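Local coordinates for protein binary enterotoxin of Clostridium perfringens component a (Clostridium perfringens, PDB 5WTZ) that binds NAD+ and, as the enzymatic component of a binary enterotoxin, probably transfers its ADP-ribose to actin, at residues A[22-27]-A[173-178]; A[143-148]-A[178-183]; A[184-189]-A[208-213]. All blocks are in the same frame, centred on the assembly; numbering follows the deposited sequence.

Contact 1. Residues A[22-27]-A[173-178]; sequences WAKKRK and NDEENL
The end of Lys24, CE and NZ, lies across the outer part of the Glu175 side chain, the two chains crossing at about a right angle. Lys24 NZ lies 3.2 Å from Glu175 OE2, which makes the pair a salt bridge. The second carboxylate oxygen faces another lysine: Lys27 NZ is 4.0 Å from Glu175 OE1, too far for a salt bridge, though its charge probably adds to the attraction. Beneath this polar layer the methyls of Leu178 carry the apolar part. Leu178 CD1 presses against the lysine shaft, 3.4 Å from Lys24 CD, a tight carbon contact, and it also reaches Ala23 CB at 3.5 Å. The Lys27 chain crosses the leucine at about a right angle, and Leu178 CD2 is 4.1 Å from Lys27 CD. Bends at chi2 (61°) and chi4 (71°) fold the Lys24 chain over the leucine and bring its ammonium to the glutamate. One turn of helix separates Ala23 from Lys27, tied by the backbone bond from Lys27 N to Ala23 O, and sets both on the side facing the loop. Further out, Met145 and Thr20 also touch Leu178, whereas Arg26, on another side of the helix, reaches Ala168 O and Ser170 OG through NH1. Helix 16-31 here packs against the connection of a beta hairpin, the loop between antiparallel strands 168-171 and 179-182, in the N-terminal ADP-ribosyltransferase-like half.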
# COMPACT_ATOMS: atom_id res chain seq x y z
N TRP A 22 2.66 27.29 -17.61
CA TRP A 22 1.66 26.22 -17.61
C TRP A 22 1.04 26.06 -16.23
O TRP A 22 -0.18 26.04 -16.09
CB TRP A 22 2.30 24.91 -18.07
CG TRP A 22 1.39 23.73 -17.97
CD1 TRP A 22 0.35 23.42 -18.80
CD2 TRP A 22 1.44 22.69 -16.99
NE1 TRP A 22 -0.25 22.25 -18.40
CE2 TRP A 22 0.40 21.78 -17.29
CE3 TRP A 22 2.26 22.43 -15.90
CZ2 TRP A 22 0.16 20.64 -16.53
CZ3 TRP A 22 2.03 21.29 -15.14
CH2 TRP A 22 0.98 20.41 -15.46
N ALA A 23 1.89 25.98 -15.20
CA ALA A 23 1.43 25.82 -13.83
C ALA A 23 0.62 27.02 -13.37
O ALA A 23 -0.28 26.88 -12.55
CB ALA A 23 2.60 25.63 -12.90
N LYS A 24 0.94 28.19 -13.90
CA LYS A 24 0.41 29.39 -13.30
C LYS A 24 -1.04 29.62 -13.58
O LYS A 24 -1.83 29.89 -12.68
CB LYS A 24 1.22 30.60 -13.73
CG LYS A 24 1.53 31.32 -12.49
CD LYS A 24 2.33 30.32 -11.71
CE LYS A 24 2.48 30.74 -10.32
NZ LYS A 24 1.19 30.63 -9.56
N LYS A 25 -1.37 29.50 -14.85
CA LYS A 25 -2.74 29.63 -15.29
C LYS A 25 -3.60 28.59 -14.65
O LYS A 25 -4.67 28.89 -14.11
CB LYS A 25 -2.81 29.47 -16.78
CG LYS A 25 -1.67 30.15 -17.40
CD LYS A 25 -1.32 29.44 -18.64
CE LYS A 25 -0.00 29.93 -19.09
NZ LYS A 25 0.26 29.50 -20.45
N ARG A 26 -3.15 27.34 -14.72
CA ARG A 26 -3.96 26.25 -14.22
C ARG A 26 -4.11 26.40 -12.72
O ARG A 26 -5.14 26.06 -12.16
CB ARG A 26 -3.37 24.88 -14.61
CG ARG A 26 -2.03 24.53 -13.98
CD ARG A 26 -1.40 23.34 -14.71
NE ARG A 26 -2.31 22.21 -14.81
CZ ARG A 26 -2.43 21.23 -13.91
NH1 ARG A 26 -1.68 21.24 -12.81
NH2 ARG A 26 -3.29 20.24 -14.11
N LYS A 27 -3.10 26.96 -12.06
CA LYS A 27 -3.19 27.25 -10.63
C LYS A 27 -4.28 28.29 -10.33
O LYS A 27 -5.14 28.05 -9.48
CB LYS A 27 -1.84 27.74 -10.10
CG LYS A 27 -1.78 27.87 -8.60
CD LYS A 27 -0.39 28.29 -8.17
CE LYS A 27 -0.37 28.79 -6.74
NZ LYS A 27 0.15 30.18 -6.67
N ASN A 173 4.09 28.11 -2.94
CA ASN A 173 4.39 29.52 -2.67
C ASN A 173 5.46 30.04 -3.60
O ASN A 173 5.29 31.08 -4.24
CB ASN A 173 4.85 29.72 -1.22
CG ASN A 173 3.83 29.24 -0.20
OD1 ASN A 173 4.14 28.42 0.66
ND2 ASN A 173 2.61 29.75 -0.30
N ASP A 174 6.58 29.32 -3.67
CA ASP A 174 7.61 29.62 -4.65
C ASP A 174 6.93 29.45 -6.00
O ASP A 174 6.41 28.38 -6.33
CB ASP A 174 8.83 28.71 -4.50
CG ASP A 174 9.94 29.01 -5.51
OD1 ASP A 174 9.86 30.05 -6.21
OD2 ASP A 174 10.89 28.21 -5.60
N GLU A 175 6.92 30.53 -6.78
CA GLU A 175 6.04 30.62 -7.92
C GLU A 175 6.82 30.43 -9.22
O GLU A 175 6.26 30.15 -10.27
CB GLU A 175 5.29 31.94 -7.85
CG GLU A 175 3.84 31.71 -7.56
CD GLU A 175 2.96 32.92 -7.77
OE1 GLU A 175 2.47 33.46 -6.76
OE2 GLU A 175 2.83 33.36 -8.93
N GLU A 176 8.13 30.57 -9.11
CA GLU A 176 9.03 29.81 -9.92
C GLU A 176 9.12 28.48 -9.15
O GLU A 176 8.64 28.42 -8.01
CB GLU A 176 10.40 30.50 -10.04
CG GLU A 176 10.36 32.00 -10.37
CD GLU A 176 9.50 32.32 -11.57
OE1 GLU A 176 10.06 32.36 -12.68
OE2 GLU A 176 8.29 32.56 -11.38
N ASN A 177 9.65 27.41 -9.73
CA ASN A 177 9.69 26.11 -9.03
C ASN A 177 8.39 25.67 -8.34
O ASN A 177 8.37 25.43 -7.13
CB ASN A 177 10.83 26.12 -8.00
CG ASN A 177 12.17 25.96 -8.65
OD1 ASN A 177 12.57 26.82 -9.45
ND2 ASN A 177 12.86 24.88 -8.34
N LEU A 178 7.32 25.55 -9.11
CA LEU A 178 6.01 25.15 -8.58
C LEU A 178 5.82 23.64 -8.46
O LEU A 178 6.38 22.86 -9.24
CB LEU A 178 4.92 25.69 -9.47
CG LEU A 178 4.63 27.15 -9.19
CD1 LEU A 178 4.13 27.69 -10.48
CD2 LEU A 178 3.60 27.30 -8.09

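Contact 2. Residues A[143-148]-A[178-183]; sequences VTMTEP and LRVLID
The guanidinium of Arg179 folds back over the backbone of Val143, whose carbonyl oxygen stands 4.1 Å above the plane of the group, over its centre. Thr144 CG2 approaches obliquely, 3.3 Å from Arg179 NH1. A bend at chi3 (60°) turns the arginine chain back across the neighbouring strand, and there NH2 forms a salt bridge with Asp142, the residue before Val143, which holds the guanidinium over this strand. Thr144 sends its hydroxyl instead to Tyr95 O. Under the guanidinium the backbones pair: Val143 N donates to Val180 O at 2.8 Å and Val180 N returns to Val143 O at 2.7 Å, the two bonds of an antiparallel hydrogen-bonded pair. They join edge strand 141-144 to strand 179-182, the middle of a three-stranded antiparallel sheet completed by strand 168-171, within the N-terminal ADP-ribosyltransferase-like fold. On the face of Val143 and Val180 the packing is apolar. Val143 CG2 sits 3.7 Å from Val180 CB and 4.0 Å from Ile182 CD1, while Val94 and Tyr96 of strand 92-98 also touch Val143. Met145, following Thr144, is stretched out (chi2 176°) and crosses Val180 at about a right angle, its CE 3.7 Å from Val180 CG2. The same methyl lies 3.8 Å from Leu178 CB, and the Met145 side chain also touches Ala19 and Ala23 of helix 16-31.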
# COMPACT_ATOMS: atom_id res chain seq x y z
N VAL A 143 4.99 16.72 -5.88
CA VAL A 143 6.19 16.52 -6.68
C VAL A 143 6.56 17.77 -7.44
O VAL A 143 5.86 18.78 -7.38
CB VAL A 143 6.00 15.37 -7.68
CG1 VAL A 143 5.83 14.06 -6.94
CG2 VAL A 143 4.79 15.64 -8.56
N THR A 144 7.67 17.71 -8.18
CA THR A 144 8.12 18.85 -8.99
C THR A 144 8.06 18.53 -10.49
O THR A 144 8.02 17.36 -10.89
CB THR A 144 9.54 19.28 -8.59
OG1 THR A 144 10.47 18.25 -8.92
CG2 THR A 144 9.60 19.52 -7.10
N MET A 145 8.04 19.58 -11.31
CA MET A 145 7.80 19.43 -12.75
C MET A 145 9.04 19.16 -13.58
O MET A 145 8.93 18.78 -14.75
CB MET A 145 7.13 20.70 -13.29
CG MET A 145 5.82 21.01 -12.62
SD MET A 145 5.08 22.55 -13.17
CE MET A 145 3.99 22.81 -11.77
N THR A 146 10.21 19.38 -13.00
CA THR A 146 11.45 19.30 -13.75
C THR A 146 12.52 18.56 -12.97
O THR A 146 12.45 18.46 -11.75
CB THR A 146 11.98 20.71 -14.13
OG1 THR A 146 12.02 21.54 -12.97
CG2 THR A 146 11.10 21.36 -15.19
N GLU A 147 13.51 18.04 -13.70
CA GLU A 147 14.64 17.37 -13.08
C GLU A 147 15.31 18.31 -12.10
O GLU A 147 15.62 19.44 -12.45
CB GLU A 147 15.64 16.92 -14.14
CG GLU A 147 16.83 16.16 -13.58
CD GLU A 147 17.88 15.89 -14.63
OE1 GLU A 147 17.56 15.19 -15.62
OE2 GLU A 147 19.03 16.37 -14.47
N PRO A 148 15.53 17.85 -10.86
CA PRO A 148 16.12 18.75 -9.87
C PRO A 148 17.47 19.28 -10.32
O PRO A 148 18.17 18.62 -11.10
CB PRO A 148 16.27 17.86 -8.64
CG PRO A 148 15.19 16.82 -8.81
CD PRO A 148 15.14 16.55 -10.29
N LEU A 178 7.32 25.55 -9.11
CA LEU A 178 6.01 25.15 -8.58
C LEU A 178 5.82 23.64 -8.46
O LEU A 178 6.38 22.86 -9.24
CB LEU A 178 4.92 25.69 -9.47
CG LEU A 178 4.63 27.15 -9.19
CD1 LEU A 178 4.13 27.69 -10.48
CD2 LEU A 178 3.60 27.30 -8.09
N ARG A 179 4.99 23.24 -7.51
CA ARG A 179 4.78 21.82 -7.21
C ARG A 179 3.48 21.25 -7.79
O ARG A 179 2.57 21.99 -8.17
CB ARG A 179 4.81 21.58 -5.70
CG ARG A 179 6.00 22.23 -5.01
CD ARG A 179 6.09 21.82 -3.55
NE ARG A 179 6.26 20.38 -3.40
CZ ARG A 179 7.38 19.73 -3.66
NH1 ARG A 179 8.44 20.40 -4.09
NH2 ARG A 179 7.45 18.42 -3.50
N VAL A 180 3.42 19.93 -7.84
CA VAL A 180 2.26 19.23 -8.34
C VAL A 180 1.70 18.33 -7.25
O VAL A 180 2.42 17.50 -6.70
CB VAL A 180 2.61 18.41 -9.60
CG1 VAL A 180 1.42 17.53 -10.01
CG2 VAL A 180 3.05 19.34 -10.73
N LEU A 181 0.43 18.50 -6.94
CA LEU A 181 -0.18 17.74 -5.86
C LEU A 181 -1.04 16.61 -6.43
O LEU A 181 -2.03 16.85 -7.11
CB LEU A 181 -0.99 18.68 -4.97
CG LEU A 181 -1.70 18.14 -3.73
CD1 LEU A 181 -0.80 17.26 -2.90
CD2 LEU A 181 -2.22 19.31 -2.90
N ILE A 182 -0.62 15.37 -6.18
CA ILE A 182 -1.33 14.21 -6.71
C ILE A 182 -2.28 13.61 -5.68
O ILE A 182 -1.93 13.45 -4.51
CB ILE A 182 -0.35 13.11 -7.16
CG1 ILE A 182 0.73 13.70 -8.07
CG2 ILE A 182 -1.10 11.98 -7.84
CD1 ILE A 182 1.97 12.84 -8.15
N ASP A 183 -3.49 13.28 -6.12
CA ASP A 183 -4.50 12.65 -5.27
C ASP A 183 -4.04 11.37 -4.56
O ASP A 183 -3.07 10.72 -4.97
CB ASP A 183 -5.74 12.35 -6.12
CG ASP A 183 -7.01 12.29 -5.30
OD1 ASP A 183 -6.95 12.60 -4.10
OD2 ASP A 183 -8.08 11.95 -5.87

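Contact 3. Residues A[184-189]-A[208-213]; sequences QGYSLK and ADLIKQ
Strands 187-189 and 208-211 run antiparallel with 146° between their directions, the departure from antiparallel reflecting the twist of the pair, and four backbone bonds pair Ser187 with Ile211 and Lys189 with Asp209, among them Ser187 N to Ile211 O at 2.8 Å. Between these hydrogen-bonded pairs Leu188 faces Leu210 as a non-hydrogen-bonded pair. Leu210 CD2 sits over one face of the Tyr186 ring, 3.8 Å from its centroid and 21° off its normal, offset toward the rim near CD1, a CH-pi contact. On the opposite face Lys212 NZ lies 5.2 Å from the centroid, at most a weak cation-pi attraction. The Ile211 carbonyl oxygen comes to the ring edge, in its plane. On the face of Leu188 and Leu210, Leu188 CG packs 3.6 Å from Ala208 CB. Polar groups collect where the strands give way to loops. Gln213 NE2 donates to Ser187 OG at 3.0 Å, and with OG beside its own backbone N (chi1 -48°) the hydroxyl also meets a water at 2.6 Å. That water donates to Gly185 O and accepts from Gln213 N, bridging the two chains beyond the last backbone pair. A second water lies within bonding distance of both Gly185 O and Gln213 O, though it has more acceptors in reach than protons. The amide oxygen of Gln213 is held by Asn134 ND2, which helps fix the rotation of the amide. These two strands, 187-198 and 201-211, form a hairpin in the five-stranded mixed sheet, flanked by strand 134-136, whose Phe135 pairs with Leu188 through the backbone, and by strand 156-162, where His159 and Lys161 bond to Ala208; Leu160 and Leu162 of the latter pack on Leu210.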
# COMPACT_ATOMS: atom_id res chain seq x y z
N GLN A 184 -4.74 11.03 -3.49
CA GLN A 184 -4.55 9.77 -2.78
C GLN A 184 -4.97 8.59 -3.64
O GLN A 184 -5.72 8.76 -4.60
CB GLN A 184 -5.36 9.75 -1.48
CG GLN A 184 -4.74 10.44 -0.29
CD GLN A 184 -5.47 10.10 1.00
OE1 GLN A 184 -4.93 9.40 1.87
NE2 GLN A 184 -6.70 10.58 1.14
N GLY A 185 -4.48 7.40 -3.29
CA GLY A 185 -4.96 6.16 -3.87
C GLY A 185 -4.09 5.49 -4.92
O GLY A 185 -4.49 4.48 -5.50
N TYR A 186 -2.90 6.03 -5.17
CA TYR A 186 -2.08 5.48 -6.24
C TYR A 186 -0.90 4.66 -5.76
O TYR A 186 -0.53 4.67 -4.57
CB TYR A 186 -1.59 6.61 -7.16
CG TYR A 186 -2.71 7.33 -7.86
CD1 TYR A 186 -3.25 6.83 -9.04
CD2 TYR A 186 -3.25 8.49 -7.33
CE1 TYR A 186 -4.29 7.48 -9.68
CE2 TYR A 186 -4.29 9.15 -7.96
CZ TYR A 186 -4.80 8.64 -9.14
OH TYR A 186 -5.84 9.30 -9.77
N SER A 187 -0.30 3.94 -6.70
CA SER A 187 0.91 3.19 -6.46
C SER A 187 1.94 3.45 -7.57
O SER A 187 1.61 3.97 -8.64
CB SER A 187 0.60 1.69 -6.38
OG SER A 187 -0.51 1.43 -5.53
N LEU A 188 3.18 3.08 -7.29
CA LEU A 188 4.29 3.22 -8.22
C LEU A 188 4.72 1.87 -8.78
O LEU A 188 4.97 0.92 -8.02
CB LEU A 188 5.46 3.91 -7.51
CG LEU A 188 6.77 4.23 -8.22
CD1 LEU A 188 7.47 5.33 -7.45
CD2 LEU A 188 7.67 3.01 -8.32
N LYS A 189 4.84 1.80 -10.10
CA LYS A 189 5.33 0.60 -10.79
C LYS A 189 6.55 0.96 -11.63
O LYS A 189 6.44 1.73 -12.60
CB LYS A 189 4.25 0.01 -11.68
CG LYS A 189 4.66 -1.24 -12.41
CD LYS A 189 3.58 -1.71 -13.35
CE LYS A 189 3.93 -3.07 -13.95
NZ LYS A 189 2.93 -3.47 -14.96
N ALA A 208 9.17 5.24 -13.57
CA ALA A 208 7.98 4.53 -13.10
C ALA A 208 6.68 5.12 -13.63
O ALA A 208 6.61 6.30 -14.04
CB ALA A 208 7.95 4.52 -11.57
N ASP A 209 5.66 4.28 -13.60
CA ASP A 209 4.29 4.69 -13.90
C ASP A 209 3.46 4.86 -12.63
O ASP A 209 3.55 4.06 -11.68
CB ASP A 209 3.58 3.66 -14.78
CG ASP A 209 4.08 3.66 -16.22
OD1 ASP A 209 4.79 4.58 -16.66
OD2 ASP A 209 3.73 2.71 -16.92
N LEU A 210 2.64 5.90 -12.63
CA LEU A 210 1.62 6.03 -11.61
C LEU A 210 0.45 5.14 -12.02
O LEU A 210 -0.13 5.36 -13.08
CB LEU A 210 1.17 7.48 -11.46
CG LEU A 210 0.25 7.75 -10.27
CD1 LEU A 210 1.04 8.23 -9.07
CD2 LEU A 210 -0.81 8.76 -10.67
N ILE A 211 0.15 4.13 -11.21
CA ILE A 211 -0.95 3.21 -11.48
C ILE A 211 -1.93 3.22 -10.32
O ILE A 211 -1.60 3.64 -9.21
CB ILE A 211 -0.47 1.76 -11.70
CG1 ILE A 211 0.04 1.16 -10.39
CG2 ILE A 211 0.58 1.70 -12.82
CD1 ILE A 211 0.02 -0.38 -10.36
N LYS A 212 -3.14 2.76 -10.59
CA LYS A 212 -4.15 2.71 -9.55
C LYS A 212 -4.55 1.27 -9.32
O LYS A 212 -5.11 0.62 -10.21
CB LYS A 212 -5.37 3.55 -9.92
CG LYS A 212 -6.33 3.79 -8.77
CD LYS A 212 -7.46 4.71 -9.20
CE LYS A 212 -7.64 5.84 -8.22
NZ LYS A 212 -7.94 5.33 -6.85
N GLN A 213 -4.26 0.76 -8.13
CA GLN A 213 -4.61 -0.60 -7.78
C GLN A 213 -6.00 -0.65 -7.17
O GLN A 213 -6.46 0.35 -6.61
CB GLN A 213 -3.59 -1.19 -6.80
CG GLN A 213 -2.15 -1.23 -7.32
CD GLN A 213 -1.27 -2.12 -6.48
OE1 GLN A 213 -1.14 -3.32 -6.76
NE2 GLN A 213 -0.67 -1.55 -5.43
O HOH W 1 -2.94 2.22 -5.88
O HOH W 2 -6.68 2.63 -5.05

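Overall arrangement
All three contacts lie in the N-terminal ADP-ribosyltransferase-like half, away from the NAD+ site. Contact 2 is the most buried and is held by strand pairing and apolar side chains; contact 1 is partly buried, with an exposed glutamate forming its salt bridge, and no strand pairing. They share Leu178, and Met145 CE also comes 3.3 Å from Ala23 CB, so the two contacts are continuous where helix 16-31 meets the three-stranded sheet. Contact 3 belongs to the five-stranded sheet, meeting contact 2 through Ile182 and Leu210; its ladder of backbone bonds ends in water bridges at the loop side. Contacts 1 and 3 do not touch, their centres being about 24 Å apart.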